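Beta-glucanase (Podospora anserina, PDB 4LE4) probably hydrolyses beta-glucans as a fungal glycoside hydrolase of family 131. Local coordinates at residues 97-102 / 224-229; 159-164 / 180-185. One frame throughout, in Å; residues are numbered along the deposited sequence.

Interaction 1 of 2, residues 97-102 / 224-229; sequences YHFSLM and FYWSGV
Leu101 CD1 rests over one face of the Trp226 indole, 3.9 Å from the centroid of the five-membered ring and 21° off its normal, which is CH-pi geometry. The leucine reaches it because its CG stands anti to the backbone N (chi1 177°). Phe99 meets the same indole obliquely, its CD2 3.7 Å from Trp226 CZ3 and the two ring planes at 36°. Replacing Trp226 by an alanine would probably leave Leu101 CD1 without its aromatic surface and open a gap beside Phe99. On the other side of the sheet the Tyr225 ring has Met102 O at its edge, in plane. The methionine chain bends twice, bringing CE within 3.6 Å of Tyr225 CG and SD 4.6 Å from the ring centroid, an oblique Met-aromatic contact. Between these two layers of side chains, Ser100 and Ser227 exchange backbone hydrogen bonds, as do Met102 and Tyr225; Tyr225 N lies 2.9 Å from Met102 O. One water bridges Ser100 OG and Ser227 OG; Ser227 OG also bonds Asn52 N, and Ser100 OG lies close to the Asn164 amide, whose orientation is uncertain. Ile117 and Ala118 of strand 115-120, in the second sheet, touch the Trp226 side, as expected for the core of a concanavalin-type beta-sandwich.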
loop_
_atom_site.group_PDB
_atom_site.type_symbol
_atom_site.label_atom_id
_atom_site.label_comp_id
_atom_site.label_asym_id
_atom_site.label_seq_id
_atom_site.Cartn_x
_atom_site.Cartn_y
_atom_site.Cartn_z
ATOM N N TYR A 97 -2.857 8.856 -5.514
ATOM C CA TYR A 97 -2.871 7.429 -5.196
ATOM C C TYR A 97 -3.242 7.253 -3.731
ATOM O O TYR A 97 -2.474 7.614 -2.849
ATOM C CB TYR A 97 -1.495 6.824 -5.430
ATOM C CG TYR A 97 -1.206 6.484 -6.856
ATOM C CD1 TYR A 97 -1.137 7.485 -7.823
ATOM C CD2 TYR A 97 -0.975 5.163 -7.241
ATOM C CE1 TYR A 97 -0.834 7.161 -9.148
ATOM C CE2 TYR A 97 -0.676 4.832 -8.556
ATOM C CZ TYR A 97 -0.604 5.840 -9.504
ATOM O OH TYR A 97 -0.245 5.514 -10.804
ATOM N N HIS A 98 -4.415 6.694 -3.478
ATOM C CA HIS A 98 -4.909 6.513 -2.114
ATOM C C HIS A 98 -4.746 5.110 -1.533
ATOM O O HIS A 98 -4.764 4.108 -2.242
ATOM C CB HIS A 98 -6.427 6.747 -2.041
ATOM C CG HIS A 98 -6.877 8.165 -2.194
ATOM N ND1 HIS A 98 -7.114 8.751 -3.422
ATOM C CD2 HIS A 98 -7.224 9.085 -1.262
ATOM C CE1 HIS A 98 -7.580 9.976 -3.238
ATOM N NE2 HIS A 98 -7.660 10.200 -1.937
ATOM N N PHE A 99 -4.622 5.059 -0.213
ATOM C CA PHE A 99 -4.605 3.790 0.527
ATOM C C PHE A 99 -4.601 4.055 2.013
ATOM O O PHE A 99 -4.154 5.104 2.458
ATOM C CB PHE A 99 -3.453 2.844 0.146
ATOM C CG PHE A 99 -2.063 3.379 0.457
ATOM C CD1 PHE A 99 -1.465 4.279 -0.403
ATOM C CD2 PHE A 99 -1.365 2.974 1.618
ATOM C CE1 PHE A 99 -0.193 4.793 -0.142
ATOM C CE2 PHE A 99 -0.056 3.496 1.890
ATOM C CZ PHE A 99 0.512 4.401 1.002
ATOM N N SER A 100 -5.141 3.110 2.782
ATOM C CA SER A 100 -5.154 3.237 4.226
ATOM C C SER A 100 -4.450 1.949 4.697
ATOM O O SER A 100 -4.623 0.894 4.114
ATOM C CB SER A 100 -6.588 3.351 4.757
ATOM O OG SER A 100 -7.227 4.536 4.253
ATOM N N LEU A 101 -3.633 2.080 5.732
ATOM C CA LEU A 101 -2.829 0.985 6.263
ATOM C C LEU A 101 -2.861 0.933 7.787
ATOM O O LEU A 101 -2.857 1.967 8.433
ATOM C CB LEU A 101 -1.381 1.226 5.811
ATOM C CG LEU A 101 -0.299 0.256 6.278
ATOM C CD1 LEU A 101 -0.473 -1.093 5.591
ATOM C CD2 LEU A 101 1.085 0.889 5.914
ATOM N N MET A 102 -2.800 -0.272 8.359
ATOM C CA MET A 102 -2.803 -0.399 9.833
ATOM C C MET A 102 -2.083 -1.690 10.204
ATOM O O MET A 102 -2.051 -2.646 9.426
ATOM C CB MET A 102 -4.273 -0.443 10.339
ATOM C CG MET A 102 -4.514 -0.681 11.850
ATOM S SD MET A 102 -4.520 -2.470 12.269
ATOM C CE MET A 102 -6.199 -2.975 11.683
ATOM N N PHE A 224 -0.625 -7.125 7.662
ATOM C CA PHE A 224 -0.805 -5.704 7.333
ATOM C C PHE A 224 -2.252 -5.549 6.874
ATOM O O PHE A 224 -2.721 -6.331 6.074
ATOM C CB PHE A 224 0.149 -5.313 6.205
ATOM C CG PHE A 224 1.604 -5.609 6.509
ATOM C CD1 PHE A 224 2.100 -6.897 6.398
ATOM C CD2 PHE A 224 2.460 -4.588 6.920
ATOM C CE1 PHE A 224 3.446 -7.185 6.691
ATOM C CE2 PHE A 224 3.805 -4.855 7.217
ATOM C CZ PHE A 224 4.297 -6.139 7.106
ATOM N N TYR A 225 -2.937 -4.530 7.363
ATOM C CA TYR A 225 -4.352 -4.315 7.055
ATOM C C TYR A 225 -4.487 -3.143 6.122
ATOM O O TYR A 225 -3.864 -2.117 6.335
ATOM C CB TYR A 225 -5.102 -4.065 8.353
ATOM C CG TYR A 225 -4.985 -5.280 9.239
ATOM C CD1 TYR A 225 -5.943 -6.287 9.189
ATOM C CD2 TYR A 225 -3.866 -5.464 10.061
ATOM C CE1 TYR A 225 -5.800 -7.468 9.938
ATOM C CE2 TYR A 225 -3.707 -6.628 10.812
ATOM C CZ TYR A 225 -4.683 -7.636 10.749
ATOM O OH TYR A 225 -4.575 -8.796 11.502
ATOM N N TRP A 226 -5.298 -3.311 5.089
ATOM C CA TRP A 226 -5.442 -2.277 4.055
ATOM C C TRP A 226 -6.891 -2.016 3.696
ATOM O O TRP A 226 -7.690 -2.956 3.685
ATOM C CB TRP A 226 -4.808 -2.768 2.747
ATOM C CG TRP A 226 -3.357 -3.071 2.790
ATOM C CD1 TRP A 226 -2.735 -4.122 3.442
ATOM C CD2 TRP A 226 -2.334 -2.323 2.160
ATOM N NE1 TRP A 226 -1.383 -4.054 3.249
ATOM C CE2 TRP A 226 -1.101 -2.963 2.462
ATOM C CE3 TRP A 226 -2.326 -1.166 1.366
ATOM C CZ2 TRP A 226 0.132 -2.485 1.992
ATOM C CZ3 TRP A 226 -1.088 -0.688 0.901
ATOM C CH2 TRP A 226 0.114 -1.351 1.218
ATOM N N SER A 227 -7.218 -0.764 3.361
ATOM C CA SER A 227 -8.565 -0.454 2.867
ATOM C C SER A 227 -8.481 0.859 2.095
ATOM O O SER A 227 -7.433 1.505 2.088
ATOM C CB SER A 227 -9.601 -0.358 4.001
ATOM O OG SER A 227 -9.346 0.674 4.921
ATOM N N GLY A 228 -9.559 1.212 1.398
ATOM C CA GLY A 228 -9.569 2.476 0.693
ATOM C C GLY A 228 -8.490 2.676 -0.350
ATOM O O GLY A 228 -8.023 3.781 -0.530
ATOM N N VAL A 229 -8.121 1.628 -1.052
ATOM C CA VAL A 229 -7.108 1.743 -2.091
ATOM C C VAL A 229 -7.782 2.130 -3.419
ATOM O O VAL A 229 -8.617 1.394 -3.901
ATOM C CB VAL A 229 -6.414 0.397 -2.306
ATOM C CG1 VAL A 229 -5.337 0.537 -3.417
ATOM C CG2 VAL A 229 -5.777 -0.097 -0.955
HETATM O O HOH W 1 -9.790 3.143 4.294
HETATM O O HOH W 2 -7.755 5.520 1.623
#

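Interaction 2 of 2, residues 159-164 / 180-185; sequences ADVWHN and HSTGSD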
loop_
_atom_site.group_PDB
_atom_site.type_symbol
_atom_site.label_atom_id
_atom_site.label_comp_id
_atom_site.label_asym_id
_atom_site.label_seq_id
_atom_site.Cartn_x
_atom_site.Cartn_y
_atom_site.Cartn_z
ATOM N N ALA A 159 0.135 0.474 17.091
ATOM C CA ALA A 159 -0.831 -0.576 16.803
ATOM C C ALA A 159 -2.253 -0.029 16.721
ATOM O O ALA A 159 -2.600 0.910 17.441
ATOM C CB ALA A 159 -0.764 -1.647 17.888
ATOM N N ASP A 160 -3.056 -0.639 15.850
ATOM C CA ASP A 160 -4.473 -0.312 15.661
ATOM C C ASP A 160 -4.785 1.070 15.125
ATOM O O ASP A 160 -5.956 1.488 15.125
ATOM C CB ASP A 160 -5.236 -0.509 16.982
ATOM C CG ASP A 160 -4.902 -1.828 17.648
ATOM O OD1 ASP A 160 -4.892 -2.840 16.940
ATOM O OD2 ASP A 160 -4.643 -1.870 18.871
ATOM N N VAL A 161 -3.760 1.807 14.710
ATOM C CA VAL A 161 -3.986 3.138 14.157
ATOM C C VAL A 161 -4.071 3.046 12.659
ATOM O O VAL A 161 -3.200 2.461 12.036
ATOM C CB VAL A 161 -2.812 4.118 14.517
ATOM C CG1 VAL A 161 -2.977 5.453 13.761
ATOM C CG2 VAL A 161 -2.798 4.366 16.024
ATOM N N TRP A 162 -5.118 3.617 12.074
ATOM C CA TRP A 162 -5.242 3.607 10.630
ATOM C C TRP A 162 -4.575 4.834 10.039
ATOM O O TRP A 162 -4.847 5.936 10.467
ATOM C CB TRP A 162 -6.719 3.597 10.222
ATOM C CG TRP A 162 -7.279 2.230 10.248
ATOM C CD1 TRP A 162 -7.987 1.634 11.284
ATOM C CD2 TRP A 162 -7.101 1.227 9.250
ATOM N NE1 TRP A 162 -8.245 0.325 10.970
ATOM C CE2 TRP A 162 -7.721 0.043 9.732
ATOM C CE3 TRP A 162 -6.469 1.205 7.987
ATOM C CZ2 TRP A 162 -7.740 -1.143 9.000
ATOM C CZ3 TRP A 162 -6.479 0.005 7.246
ATOM C CH2 TRP A 162 -7.120 -1.154 7.764
ATOM N N HIS A 163 -3.660 4.616 9.095
ATOM C CA HIS A 163 -2.974 5.695 8.408
ATOM C C HIS A 163 -3.531 5.792 7.018
ATOM O O HIS A 163 -3.401 4.861 6.222
ATOM C CB HIS A 163 -1.469 5.408 8.318
ATOM C CG HIS A 163 -0.767 5.569 9.626
ATOM N ND1 HIS A 163 -0.188 6.758 10.012
ATOM C CD2 HIS A 163 -0.604 4.711 10.660
ATOM C CE1 HIS A 163 0.304 6.627 11.235
ATOM N NE2 HIS A 163 0.063 5.393 11.652
ATOM N N ASN A 164 -4.137 6.931 6.716
ATOM C CA ASN A 164 -4.724 7.156 5.393
ATOM C C ASN A 164 -3.730 8.029 4.626
ATOM O O ASN A 164 -3.306 9.049 5.126
ATOM C CB ASN A 164 -6.053 7.901 5.570
ATOM C CG ASN A 164 -6.910 7.294 6.695
ATOM O OD1 ASN A 164 -7.186 7.934 7.736
ATOM N ND2 ASN A 164 -7.299 6.065 6.503
ATOM N N HIS A 180 -1.896 12.961 4.206
ATOM C CA HIS A 180 -2.001 11.944 5.242
ATOM C C HIS A 180 -2.949 12.329 6.348
ATOM O O HIS A 180 -3.180 13.498 6.579
ATOM C CB HIS A 180 -0.591 11.775 5.855
ATOM C CG HIS A 180 -0.538 10.985 7.146
ATOM N ND1 HIS A 180 -0.397 9.613 7.192
ATOM C CD2 HIS A 180 -0.590 11.395 8.436
ATOM C CE1 HIS A 180 -0.374 9.209 8.452
ATOM N NE2 HIS A 180 -0.490 10.271 9.225
ATOM N N SER A 181 -3.493 11.324 7.021
ATOM C CA SER A 181 -4.297 11.551 8.212
ATOM C C SER A 181 -4.347 10.217 8.937
ATOM O O SER A 181 -3.984 9.186 8.380
ATOM C CB SER A 181 -5.727 11.979 7.892
ATOM O OG SER A 181 -6.453 10.874 7.408
ATOM N N THR A 182 -4.749 10.238 10.198
ATOM C CA THR A 182 -4.926 8.974 10.895
ATOM C C THR A 182 -6.389 8.929 11.300
ATOM O O THR A 182 -7.018 9.970 11.474
ATOM C CB THR A 182 -4.047 8.823 12.150
ATOM O OG1 THR A 182 -4.208 9.961 13.018
ATOM C CG2 THR A 182 -2.586 8.664 11.736
ATOM N N GLY A 183 -6.923 7.716 11.408
ATOM C CA GLY A 183 -8.308 7.525 11.821
ATOM C C GLY A 183 -9.370 8.073 10.902
ATOM O O GLY A 183 -9.419 7.757 9.724
ATOM N N SER A 184 -10.243 8.904 11.457
ATOM C CA SER A 184 -11.344 9.471 10.679
ATOM C C SER A 184 -11.067 10.849 10.149
ATOM O O SER A 184 -11.889 11.410 9.424
ATOM C CB SER A 184 -12.603 9.555 11.548
ATOM O OG SER A 184 -12.965 8.273 12.035
ATOM N N ASP A 185 -9.922 11.430 10.497
ATOM C CA ASP A 185 -9.678 12.797 10.037
ATOM C C ASP A 185 -9.389 12.925 8.543
ATOM O O ASP A 185 -8.829 12.020 7.943
ATOM C CB ASP A 185 -8.521 13.387 10.847
ATOM C CG ASP A 185 -8.811 13.381 12.336
ATOM O OD1 ASP A 185 -9.875 13.907 12.754
ATOM O OD2 ASP A 185 -7.982 12.857 13.094
#
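His163 and His180 meet rim to rim, ND1 of His163 lying 2.9 Å from CE1 of His180. That is unusually close for a nitrogen and a carbon, so the exact placing of the two rings is doubtful and no specific bond is read from it. Each of these atoms is at the edge of the other ring and in its plane, while the planes themselves are turned 33° apart, so neither imidazole covers the other's face. The His180 ring gets there because its CG is anti to the backbone N (chi1 167°), which swings it toward the neighbouring strand.

Apolar contact comes from Thr182. Its CG2 sits over one face of the His163 ring, 3.5 Å from ND1, and also approaches CG1 of Val161 at 3.8 Å. One methyl group thus fills the corner between the imidazole and the valine.

The backbone hydrogen bonds mark these segments as the open end of the beta hairpin formed by strands 163-170 and 175-182. Asn164 and Ser181 are a hydrogen-bonded antiparallel pair: Asn164 N gives to Ser181 O at 2.8 Å, with 165° at the hydrogen, and Ser181 N returns a bond to Asn164 O. Trp162 O accepts from Gly183 N at 2.9 Å and also receives the CA-H of Thr182.

Beyond that pairing the chain leaves the strand in a type II' turn from Thr182 to Asp185, with Gly183 supplying the positive phi. The closing bond from Asp185 N to Thr182 O is weak. A firmer tie is side chain to backbone: the Ser181 hydroxyl donates to Asp185 O at 2.7 Å, drawing the far side of the turn back onto the strand.

Overall arrangement
Interactions 1 and 2 lie in one antiparallel sheet, their centres about 10 Å apart, with strands 94-102 and 163-170 as neighbours. The order 224-229, 97-102, 159-164, 180-185 across the sheet follows from the pairing; along the chain, interaction 2 is nested within the loop that interaction 1 closes. The direct join is backbone, Leu101 N lying 2.8 Å from His163 O in a probable hydrogen bond. Side chains add to it: Met102 CB packs 3.5 Å from Trp162 CD2, and the same indole touches Ser100, Tyr225 and Ser227. Asn52 spans both contacts, its backbone N bonding Ser227 OG and its side-chain ND2 bonding Gly183 O.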